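Deoxyribose-phosphate aldolase (Toxoplasma gondii, PDB 4EIV) is a deoxyribose-phosphate aldolase, an enzyme folded as a closed barrel of eight parallel strands ringed by helices. Local coordinates at residues Ala33-Gly38 against Ser61-Phe66; Ala65-Ile70 against Asp112-Ile117. All blocks are in the same frame, centred on the assembly; numbering follows the deposited sequence.

Contact 1: Ala33-Gly38 against Ser61-Phe66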
# COMPACT_ATOMS: atom_id res chain seq x y z
N ALA A 33 -11.87 -9.01 -16.30
CA ALA A 33 -11.86 -9.57 -17.64
C ALA A 33 -13.21 -9.47 -18.34
O ALA A 33 -14.24 -9.76 -17.75
CB ALA A 33 -11.44 -11.04 -17.57
N ALA A 34 -13.18 -9.09 -19.61
CA ALA A 34 -14.34 -9.16 -20.51
C ALA A 34 -13.73 -9.54 -21.87
O ALA A 34 -13.70 -8.74 -22.80
CB ALA A 34 -15.10 -7.84 -20.57
N LEU A 35 -13.24 -10.79 -21.94
CA LEU A 35 -12.37 -11.29 -23.02
C LEU A 35 -12.91 -12.37 -23.92
O LEU A 35 -12.20 -12.78 -24.83
CB LEU A 35 -11.09 -11.88 -22.38
CG LEU A 35 -10.16 -10.88 -21.70
CD1 LEU A 35 -9.14 -11.56 -20.79
CD2 LEU A 35 -9.48 -10.01 -22.76
N THR A 36 -14.11 -12.88 -23.66
CA THR A 36 -14.62 -13.96 -24.48
C THR A 36 -14.97 -13.47 -25.88
O THR A 36 -15.26 -12.28 -26.09
CB THR A 36 -15.83 -14.68 -23.85
OG1 THR A 36 -16.98 -13.84 -23.88
CG2 THR A 36 -15.53 -15.13 -22.42
N ASP A 37 -14.94 -14.38 -26.85
CA ASP A 37 -15.30 -14.01 -28.22
C ASP A 37 -16.78 -13.59 -28.30
O ASP A 37 -17.18 -12.90 -29.23
CB ASP A 37 -15.00 -15.16 -29.19
CG ASP A 37 -15.17 -14.76 -30.65
OD1 ASP A 37 -15.87 -15.46 -31.39
OD2 ASP A 37 -14.61 -13.72 -31.06
N GLY A 38 -17.59 -14.03 -27.33
CA GLY A 38 -19.01 -13.69 -27.28
C GLY A 38 -19.38 -12.35 -26.65
O GLY A 38 -20.57 -12.02 -26.57
N SER A 61 -9.85 -5.60 -18.99
CA SER A 61 -9.17 -6.30 -20.06
C SER A 61 -10.17 -6.70 -21.13
O SER A 61 -11.12 -7.43 -20.85
CB SER A 61 -8.46 -7.56 -19.57
OG SER A 61 -7.43 -7.26 -18.63
N VAL A 62 -9.96 -6.22 -22.34
CA VAL A 62 -10.81 -6.59 -23.47
C VAL A 62 -9.97 -6.91 -24.69
O VAL A 62 -8.80 -6.56 -24.75
CB VAL A 62 -11.79 -5.43 -23.86
CG1 VAL A 62 -12.83 -5.20 -22.77
CG2 VAL A 62 -11.01 -4.17 -24.17
N ARG A 63 -10.59 -7.54 -25.69
CA ARG A 63 -9.93 -7.71 -26.98
C ARG A 63 -9.87 -6.33 -27.66
O ARG A 63 -10.67 -5.43 -27.33
CB ARG A 63 -10.69 -8.67 -27.90
CG ARG A 63 -10.96 -10.03 -27.35
CD ARG A 63 -9.70 -10.84 -27.00
NE ARG A 63 -10.23 -12.17 -26.76
CZ ARG A 63 -10.46 -13.08 -27.71
NH1 ARG A 63 -10.00 -12.91 -28.95
NH2 ARG A 63 -11.09 -14.20 -27.41
N PRO A 64 -8.94 -6.14 -28.60
CA PRO A 64 -8.83 -4.87 -29.31
C PRO A 64 -10.17 -4.36 -29.87
O PRO A 64 -10.39 -3.16 -29.87
CB PRO A 64 -7.82 -5.19 -30.41
CG PRO A 64 -6.93 -6.19 -29.76
CD PRO A 64 -7.82 -7.04 -28.95
N ALA A 65 -11.07 -5.27 -30.27
CA ALA A 65 -12.38 -4.89 -30.84
C ALA A 65 -13.27 -4.02 -29.96
O ALA A 65 -14.19 -3.39 -30.47
CB ALA A 65 -13.16 -6.13 -31.25
N PHE A 66 -13.02 -3.98 -28.66
CA PHE A 66 -13.85 -3.16 -27.75
C PHE A 66 -13.17 -1.95 -27.14
O PHE A 66 -13.80 -1.23 -26.37
CB PHE A 66 -14.51 -4.04 -26.67
CG PHE A 66 -15.58 -4.93 -27.20
CD1 PHE A 66 -16.84 -4.41 -27.46
CD2 PHE A 66 -15.34 -6.25 -27.51
CE1 PHE A 66 -17.84 -5.20 -27.99
CE2 PHE A 66 -16.35 -7.05 -28.04
CZ PHE A 66 -17.60 -6.52 -28.29
O HOH W 1 -13.38 -8.28 -25.47
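A34 N donates to S61 O at 2.9 Å, the last firm rung between two parallel strands of the barrel before they part. Packing is tight beside this rung. L35 turns one methyl inward: its CD2 lies 3.6 Å from S61 O and also meets the backbone carbon of V62. On the other face of the sheet A34 CB touches V62 CG1 at 4.1 Å. Beyond the rung the chains separate and a water takes over, donating a hydrogen bond to A34 O (2.7 Å) and accepting one from R63 N, so that the ladder is prolonged by one solvent-mediated step. R63 then acts as a clasp on L35 O. Bent at chi2 (-61°), its chain folds back and brings NE to that oxygen at 2.8 Å in a bent bond (132°), with NH2 adding a weak second one; the carbonyl approaches the edge of the guanidinium, about 20° out of its plane. T36 and D37 lie on the solvent side, D37 reaching R63 NH2 only loosely with its backbone N and CB. The contact thus sits at the C-terminal ends of strands 30-34 and 59-62, consecutive strands of a beta-alpha-beta unit whose crossover is helix 41-52, with A89 of strand 85-90 touching L35 and L189 touching L35 and R63.

Contact 2: Ala65-Ile70 against Asp112-Ile117; sequences AFVRFI and DGADEI
R68 and D112 form a salt bridge where helix 67-74 passes the turn that follows helix 99-111. The arginine can be followed outward. Its CB rests 4.1 Å from D112 CB; CG then leaves anti to the backbone N (chi1 180°), and a bend at chi3 (-63°) carries the guanidinium across the aspartate. NE makes a weak bond to D112 OD1, while NH2 makes the strong one, 2.7 Å to the same oxygen. The planes of the two groups stand 83° apart, and NH2 meets OD1 from above the carboxylate plane, so this is no flat two-pronged pairing. NH1 turns to Q72 in a weak bond. One residue earlier, V67 supplies the apolar half: CG1 lies 4.0 Å from A114 CB and 3.7 Å from D112 CB, and rests against the backbone N of A114, in a turn where G113, with positive phi, closes a Schellman motif. One water links D112 OD2 to the backbone N of R68, and another bridges more loosely to R68 NE. Both carboxylate oxygens are therefore engaged, OD1 by the guanidinium and OD2 by two waters, an arrangement that would probably favour the ionised aspartate and ties it directly to the side chain of R68 and, through a water, to its backbone N.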
# COMPACT_ATOMS: atom_id res chain seq x y z
N ALA A 65 -11.07 -5.27 -30.27
CA ALA A 65 -12.38 -4.89 -30.84
C ALA A 65 -13.27 -4.02 -29.96
O ALA A 65 -14.19 -3.39 -30.47
CB ALA A 65 -13.16 -6.13 -31.25
N PHE A 66 -13.02 -3.98 -28.66
CA PHE A 66 -13.85 -3.16 -27.75
C PHE A 66 -13.17 -1.95 -27.14
O PHE A 66 -13.80 -1.23 -26.37
CB PHE A 66 -14.51 -4.04 -26.67
CG PHE A 66 -15.58 -4.93 -27.20
CD1 PHE A 66 -16.84 -4.41 -27.46
CD2 PHE A 66 -15.34 -6.25 -27.51
CE1 PHE A 66 -17.84 -5.20 -27.99
CE2 PHE A 66 -16.35 -7.05 -28.04
CZ PHE A 66 -17.60 -6.52 -28.29
N VAL A 67 -11.93 -1.66 -27.53
CA VAL A 67 -11.19 -0.51 -26.99
C VAL A 67 -11.88 0.81 -27.36
O VAL A 67 -12.19 1.63 -26.50
CB VAL A 67 -9.70 -0.51 -27.42
CG1 VAL A 67 -8.96 0.73 -26.94
CG2 VAL A 67 -8.98 -1.79 -26.92
N ARG A 68 -12.13 1.01 -28.66
CA ARG A 68 -12.78 2.24 -29.12
C ARG A 68 -14.17 2.39 -28.54
O ARG A 68 -14.57 3.51 -28.19
CB ARG A 68 -12.84 2.29 -30.65
CG ARG A 68 -13.51 3.55 -31.19
CD ARG A 68 -13.31 3.67 -32.68
NE ARG A 68 -11.90 3.81 -32.98
CZ ARG A 68 -11.25 4.98 -33.07
NH1 ARG A 68 -11.88 6.12 -32.90
NH2 ARG A 68 -9.94 4.98 -33.33
N PHE A 69 -14.91 1.29 -28.43
CA PHE A 69 -16.24 1.33 -27.83
C PHE A 69 -16.19 1.95 -26.44
O PHE A 69 -16.94 2.88 -26.14
CB PHE A 69 -16.87 -0.06 -27.74
CG PHE A 69 -18.11 -0.09 -26.89
CD1 PHE A 69 -19.28 0.55 -27.31
CD2 PHE A 69 -18.11 -0.72 -25.65
CE1 PHE A 69 -20.42 0.52 -26.53
CE2 PHE A 69 -19.24 -0.74 -24.87
CZ PHE A 69 -20.40 -0.12 -25.30
N ILE A 70 -15.28 1.46 -25.61
CA ILE A 70 -15.16 1.98 -24.25
C ILE A 70 -14.71 3.45 -24.22
O ILE A 70 -15.32 4.29 -23.52
CB ILE A 70 -14.16 1.14 -23.42
CG1 ILE A 70 -14.72 -0.27 -23.20
CG2 ILE A 70 -13.89 1.84 -22.08
CD1 ILE A 70 -13.68 -1.26 -22.68
N ASP A 112 -6.69 3.29 -30.65
CA ASP A 112 -8.07 3.34 -30.17
C ASP A 112 -8.24 3.78 -28.72
O ASP A 112 -9.37 3.93 -28.27
CB ASP A 112 -8.76 1.99 -30.41
CG ASP A 112 -8.96 1.68 -31.90
OD1 ASP A 112 -8.77 2.59 -32.73
OD2 ASP A 112 -9.31 0.53 -32.24
N GLY A 113 -7.13 3.99 -28.00
CA GLY A 113 -7.16 4.48 -26.62
C GLY A 113 -6.72 3.52 -25.51
O GLY A 113 -6.86 3.85 -24.33
N ALA A 114 -6.18 2.35 -25.85
CA ALA A 114 -5.74 1.41 -24.81
C ALA A 114 -4.60 1.99 -23.99
O ALA A 114 -3.72 2.67 -24.53
CB ALA A 114 -5.31 0.11 -25.45
N ASP A 115 -4.60 1.72 -22.69
CA ASP A 115 -3.56 2.20 -21.79
C ASP A 115 -2.45 1.19 -21.58
O ASP A 115 -1.32 1.57 -21.27
CB ASP A 115 -4.18 2.51 -20.43
CG ASP A 115 -5.28 3.53 -20.52
OD1 ASP A 115 -4.96 4.73 -20.71
OD2 ASP A 115 -6.45 3.14 -20.44
N GLU A 116 -2.77 -0.09 -21.71
CA GLU A 116 -1.79 -1.17 -21.52
C GLU A 116 -2.09 -2.26 -22.52
O GLU A 116 -3.17 -2.32 -23.10
CB GLU A 116 -1.85 -1.77 -20.10
CG GLU A 116 -1.66 -0.78 -18.97
CD GLU A 116 -1.46 -1.44 -17.62
OE1 GLU A 116 -1.08 -2.63 -17.56
OE2 GLU A 116 -1.66 -0.75 -16.59
N ILE A 117 -1.10 -3.13 -22.72
CA ILE A 117 -1.21 -4.27 -23.62
C ILE A 117 -0.91 -5.55 -22.83
O ILE A 117 0.03 -5.58 -22.05
CB ILE A 117 -0.23 -4.15 -24.81
CG1 ILE A 117 -0.56 -2.95 -25.69
CG2 ILE A 117 -0.23 -5.44 -25.65
CD1 ILE A 117 -1.98 -2.95 -26.29
O HOH W 2 -11.22 -0.71 -30.88
O HOH W 3 -11.66 1.14 -34.34

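In the fold
From the N terminus, the chain runs up strand 30-34, crosses through helix 41-52 and returns along strand 59-62, where contact 1 closes the loop between neighbouring barrel strands. After the short turn 63-66 it enters helix 67-74. After strand 85-90 and helix 99-111, contact 2 closes a second, longer loop. The loops neither nest nor cross: they follow in series and share A65 and F66. V62 packs on V67 and I70, joining the two sites physically. Contact 1 joins strands 30-34 and 59-62 at their C-terminal ends, and contact 2 sets the start of helix 67-74 against the turn between helix 99-111 and strand 116-120.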